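Local coordinates for inclusion membrane protein A (Chlamydia trachomatis, PDB 6E7E), which probably mediates the homotypic fusion of chlamydial inclusions as a SNARE-like membrane protein, represented by its helical soluble domain, at residues C56-F67 with I142-T153. The protein carries 2 engineered substitutions. Numbering follows the deposited sequence.
Sequences CLQGFRDNYKGF and IGQLSQLSKTLT
Leu57 meets helix 125-165 through one methyl, its CD2 lying 3.9 Å from CD1 of Ile142, the two side chains crossing at about a right angle. A type II beta turn from Leu57 ends at Phe60, whose CG stands anti to the backbone N (chi1 -180°); this carries the ring to the long helix, where CG1 of Ile142 touches its edge and CD2 of Leu145 lies 3.9 Å from CZ of Phe60. At Asn63 the side chain spreads along the helix: OD1 rests 3.4 Å from CG2 of Ile142, while ND2 is 3.0 Å from OG of Ser146. The backbone O of Asn63 accepts a CA-H...O contact from CA of Ser146. In this all-helical bundle residues 58-64 form the irregular link between helices 44-57 and 65-73, laid against helix 125-165, with Tyr64 in the N-cap position. Ser149 reaches the first turn beyond: OG accepts a hydrogen bond from N of Gly66 (2.9 Å, 161° at the hydrogen). Gly66 lies so close that its CA is 3.4 Å from O of Ser149, a second CA-H...O contact, and 3.1 Å from OG1 of Thr153. Phe67 is a knob among Leu145, Leu148, Ser149 and Leu152: CD1 of Leu152 makes a CH-pi contact over one face, 3.9 Å from the ring centroid, and CB of Leu148 sits at the edge, with Leu93 of helix 87-107 also touching the ring.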
loop_
_atom_site.group_PDB
_atom_site.type_symbol
_atom_site.label_atom_id
_atom_site.label_comp_id
_atom_site.label_asym_id
_atom_site.label_seq_id
_atom_site.Cartn_x
_atom_site.Cartn_y
_atom_site.Cartn_z
ATOM N N CYS A 56 -5.989 1.970 -9.327
ATOM C CA CYS A 56 -4.623 2.049 -8.780
ATOM C C CYS A 56 -4.559 1.303 -7.441
ATOM O O CYS A 56 -3.455 0.890 -7.035
ATOM C CB CYS A 56 -4.108 3.478 -8.722
ATOM S SG CYS A 56 -4.691 4.405 -7.306
ATOM N N LEU A 57 -5.684 1.064 -6.782
ATOM C CA LEU A 57 -5.713 0.338 -5.487
ATOM C C LEU A 57 -5.913 -1.173 -5.685
ATOM O O LEU A 57 -5.741 -1.909 -4.709
ATOM C CB LEU A 57 -6.777 0.964 -4.590
ATOM C CG LEU A 57 -6.480 2.403 -4.187
ATOM C CD1 LEU A 57 -7.602 2.968 -3.343
ATOM C CD2 LEU A 57 -5.172 2.505 -3.426
ATOM N N GLN A 58 -6.150 -1.635 -6.916
ATOM C CA GLN A 58 -6.228 -3.078 -7.231
ATOM C C GLN A 58 -4.932 -3.761 -6.802
ATOM O O GLN A 58 -3.846 -3.248 -7.109
ATOM C CB GLN A 58 -6.440 -3.323 -8.725
ATOM C CG GLN A 58 -7.832 -2.984 -9.228
ATOM C CD GLN A 58 -8.026 -3.308 -10.688
ATOM O OE1 GLN A 58 -8.876 -4.114 -11.052
ATOM N NE2 GLN A 58 -7.236 -2.675 -11.540
ATOM N N GLY A 59 -5.066 -4.876 -6.098
ATOM C CA GLY A 59 -3.930 -5.741 -5.776
ATOM C C GLY A 59 -2.970 -5.070 -4.810
ATOM O O GLY A 59 -1.785 -5.451 -4.801
ATOM N N PHE A 60 -3.435 -4.140 -3.972
ATOM C CA PHE A 60 -2.529 -3.448 -3.033
ATOM C C PHE A 60 -1.830 -4.484 -2.148
ATOM O O PHE A 60 -0.689 -4.258 -1.883
ATOM C CB PHE A 60 -3.240 -2.354 -2.231
ATOM C CG PHE A 60 -2.310 -1.647 -1.280
ATOM C CD1 PHE A 60 -1.431 -0.677 -1.714
ATOM C CD2 PHE A 60 -2.185 -2.066 0.020
ATOM C CE1 PHE A 60 -0.528 -0.083 -0.846
ATOM C CE2 PHE A 60 -1.290 -1.467 0.892
ATOM C CZ PHE A 60 -0.458 -0.480 0.457
ATOM N N ARG A 61 -2.487 -5.542 -1.680
ATOM C CA ARG A 61 -1.826 -6.490 -0.740
ATOM C C ARG A 61 -0.567 -7.043 -1.405
ATOM O O ARG A 61 0.454 -7.218 -0.721
ATOM C CB ARG A 61 -2.795 -7.571 -0.258
ATOM C CG ARG A 61 -3.210 -8.601 -1.296
ATOM C CD ARG A 61 -3.694 -9.859 -0.589
ATOM N NE ARG A 61 -4.385 -10.771 -1.493
ATOM C CZ ARG A 61 -5.685 -10.730 -1.788
ATOM N NH1 ARG A 61 -6.480 -9.818 -1.250
ATOM N NH2 ARG A 61 -6.187 -11.614 -2.634
ATOM N N ASP A 62 -0.628 -7.230 -2.716
ATOM C CA ASP A 62 0.498 -7.825 -3.472
ATOM C C ASP A 62 1.675 -6.852 -3.452
ATOM O O ASP A 62 2.787 -7.317 -3.538
ATOM C CB ASP A 62 0.087 -8.212 -4.896
ATOM C CG ASP A 62 -0.966 -9.305 -4.919
ATOM O OD1 ASP A 62 -0.835 -10.249 -4.114
ATOM O OD2 ASP A 62 -1.921 -9.187 -5.721
ATOM N N ASN A 63 1.445 -5.556 -3.245
ATOM C CA ASN A 63 2.503 -4.514 -3.306
ATOM C C ASN A 63 3.357 -4.493 -2.029
ATOM O O ASN A 63 4.394 -3.792 -2.029
ATOM C CB ASN A 63 1.892 -3.137 -3.577
ATOM C CG ASN A 63 1.390 -2.994 -5.002
ATOM O OD1 ASN A 63 0.299 -2.472 -5.255
ATOM N ND2 ASN A 63 2.156 -3.531 -5.937
ATOM N N TYR A 64 3.028 -5.274 -0.999
ATOM C CA TYR A 64 3.938 -5.376 0.177
ATOM C C TYR A 64 4.230 -6.835 0.534
ATOM O O TYR A 64 4.791 -7.118 1.595
ATOM C CB TYR A 64 3.447 -4.594 1.400
ATOM C CG TYR A 64 2.096 -5.014 1.930
ATOM C CD1 TYR A 64 1.975 -6.033 2.848
ATOM C CD2 TYR A 64 0.932 -4.391 1.523
ATOM C CE1 TYR A 64 0.751 -6.448 3.329
ATOM C CE2 TYR A 64 -0.305 -4.778 2.002
ATOM C CZ TYR A 64 -0.397 -5.837 2.877
ATOM O OH TYR A 64 -1.628 -6.205 3.336
ATOM N N LYS A 65 3.927 -7.760 -0.367
ATOM C CA LYS A 65 4.098 -9.204 -0.075
ATOM C C LYS A 65 5.529 -9.524 0.363
ATOM O O LYS A 65 5.694 -10.426 1.194
ATOM C CB LYS A 65 3.712 -9.991 -1.320
ATOM C CG LYS A 65 3.866 -11.493 -1.196
ATOM C CD LYS A 65 3.558 -12.249 -2.472
ATOM C CE LYS A 65 3.627 -11.399 -3.724
ATOM N NZ LYS A 65 3.947 -12.206 -4.925
ATOM N N GLY A 66 6.545 -8.875 -0.192
ATOM C CA GLY A 66 7.915 -9.230 0.201
ATOM C C GLY A 66 8.169 -8.945 1.663
ATOM O O GLY A 66 8.905 -9.689 2.315
ATOM N N PHE A 67 7.595 -7.874 2.193
ATOM C CA PHE A 67 7.762 -7.522 3.622
ATOM C C PHE A 67 7.033 -8.548 4.470
ATOM O O PHE A 67 7.536 -8.921 5.532
ATOM C CB PHE A 67 7.317 -6.097 3.878
ATOM C CG PHE A 67 8.205 -5.068 3.257
ATOM C CD1 PHE A 67 9.481 -4.886 3.750
ATOM C CD2 PHE A 67 7.813 -4.371 2.130
ATOM C CE1 PHE A 67 10.328 -3.956 3.177
ATOM C CE2 PHE A 67 8.661 -3.442 1.554
ATOM C CZ PHE A 67 9.907 -3.226 2.095
ATOM N N ILE A 142 2.733 4.020 -3.827
ATOM C CA ILE A 142 2.507 2.573 -4.075
ATOM C C ILE A 142 3.635 2.054 -4.971
ATOM O O ILE A 142 4.124 0.923 -4.722
ATOM C CB ILE A 142 1.099 2.303 -4.630
ATOM C CG1 ILE A 142 0.028 2.653 -3.597
ATOM C CG2 ILE A 142 0.962 0.860 -5.073
ATOM C CD1 ILE A 142 -1.374 2.640 -4.170
ATOM N N GLY A 143 4.075 2.830 -5.957
ATOM C CA GLY A 143 5.166 2.388 -6.839
ATOM C C GLY A 143 6.432 2.158 -6.045
ATOM O O GLY A 143 7.137 1.149 -6.277
ATOM N N GLN A 144 6.762 3.109 -5.170
ATOM C CA GLN A 144 7.992 3.025 -4.341
ATOM C C GLN A 144 7.922 1.784 -3.436
ATOM O O GLN A 144 8.881 0.999 -3.370
ATOM C CB GLN A 144 8.192 4.328 -3.566
ATOM C CG GLN A 144 9.288 4.327 -2.514
ATOM C CD GLN A 144 9.938 5.683 -2.365
ATOM O OE1 GLN A 144 9.973 6.267 -1.281
ATOM N NE2 GLN A 144 10.456 6.202 -3.467
ATOM N N LEU A 145 6.789 1.585 -2.768
ATOM C CA LEU A 145 6.616 0.408 -1.892
ATOM C C LEU A 145 6.728 -0.901 -2.692
ATOM O O LEU A 145 7.415 -1.832 -2.260
ATOM C CB LEU A 145 5.254 0.537 -1.216
ATOM C CG LEU A 145 4.864 -0.659 -0.351
ATOM C CD1 LEU A 145 5.775 -0.786 0.859
ATOM C CD2 LEU A 145 3.405 -0.571 0.060
ATOM N N SER A 146 6.036 -0.962 -3.826
ATOM C CA SER A 146 5.962 -2.171 -4.687
ATOM C C SER A 146 7.363 -2.573 -5.147
ATOM O O SER A 146 7.670 -3.767 -5.159
ATOM C CB SER A 146 5.021 -1.939 -5.842
ATOM O OG SER A 146 5.022 -2.999 -6.783
ATOM N N GLN A 147 8.199 -1.606 -5.495
ATOM C CA GLN A 147 9.551 -1.945 -5.959
ATOM C C GLN A 147 10.352 -2.560 -4.810
ATOM O O GLN A 147 11.058 -3.565 -5.028
ATOM C CB GLN A 147 10.235 -0.708 -6.502
ATOM C CG GLN A 147 11.578 -0.991 -7.137
ATOM C CD GLN A 147 12.158 0.291 -7.684
ATOM O OE1 GLN A 147 12.384 1.244 -6.944
ATOM N NE2 GLN A 147 12.416 0.321 -8.977
ATOM N N LEU A 148 10.312 -1.983 -3.612
ATOM C CA LEU A 148 11.030 -2.569 -2.442
ATOM C C LEU A 148 10.523 -3.993 -2.178
ATOM O O LEU A 148 11.327 -4.904 -1.917
ATOM C CB LEU A 148 10.808 -1.728 -1.181
ATOM C CG LEU A 148 11.425 -0.335 -1.176
ATOM C CD1 LEU A 148 11.050 0.430 0.080
ATOM C CD2 LEU A 148 12.931 -0.381 -1.307
ATOM N N SER A 149 9.217 -4.169 -2.199
ATOM C CA SER A 149 8.552 -5.449 -1.895
ATOM C C SER A 149 8.936 -6.506 -2.926
ATOM O O SER A 149 9.247 -7.640 -2.530
ATOM C CB SER A 149 7.070 -5.233 -1.887
ATOM O OG SER A 149 6.377 -6.441 -1.713
ATOM N N LYS A 150 8.874 -6.160 -4.195
ATOM C CA LYS A 150 9.144 -7.145 -5.249
ATOM C C LYS A 150 10.593 -7.616 -5.170
ATOM O O LYS A 150 10.872 -8.801 -5.378
ATOM C CB LYS A 150 8.849 -6.536 -6.611
ATOM C CG LYS A 150 7.368 -6.550 -6.935
ATOM C CD LYS A 150 6.897 -7.825 -7.597
ATOM C CE LYS A 150 5.411 -7.804 -7.892
ATOM N NZ LYS A 150 4.956 -9.085 -8.475
ATOM N N THR A 151 11.511 -6.706 -4.884
ATOM C CA THR A 151 12.919 -7.069 -4.706
ATOM C C THR A 151 13.023 -8.125 -3.594
ATOM O O THR A 151 13.664 -9.168 -3.770
ATOM C CB THR A 151 13.757 -5.826 -4.420
ATOM O OG1 THR A 151 13.759 -5.004 -5.579
ATOM C CG2 THR A 151 15.173 -6.183 -4.057
ATOM N N LEU A 152 12.412 -7.836 -2.450
ATOM C CA LEU A 152 12.460 -8.777 -1.323
ATOM C C LEU A 152 11.813 -10.097 -1.679
ATOM O O LEU A 152 12.406 -11.151 -1.319
ATOM C CB LEU A 152 11.733 -8.178 -0.143
ATOM C CG LEU A 152 12.574 -7.542 0.926
ATOM C CD1 LEU A 152 11.627 -7.021 1.979
ATOM C CD2 LEU A 152 13.591 -8.515 1.519
ATOM N N THR A 153 10.701 -10.114 -2.381
ATOM C CA THR A 153 10.056 -11.379 -2.749
ATOM C C THR A 153 11.065 -12.189 -3.544
ATOM O O THR A 153 11.154 -13.392 -3.308
ATOM C CB THR A 153 8.773 -11.099 -3.535
ATOM O OG1 THR A 153 7.802 -10.585 -2.633
ATOM C CG2 THR A 153 8.264 -12.337 -4.248
HETATM O O HOH W 1 5.242 -6.974 -4.118
#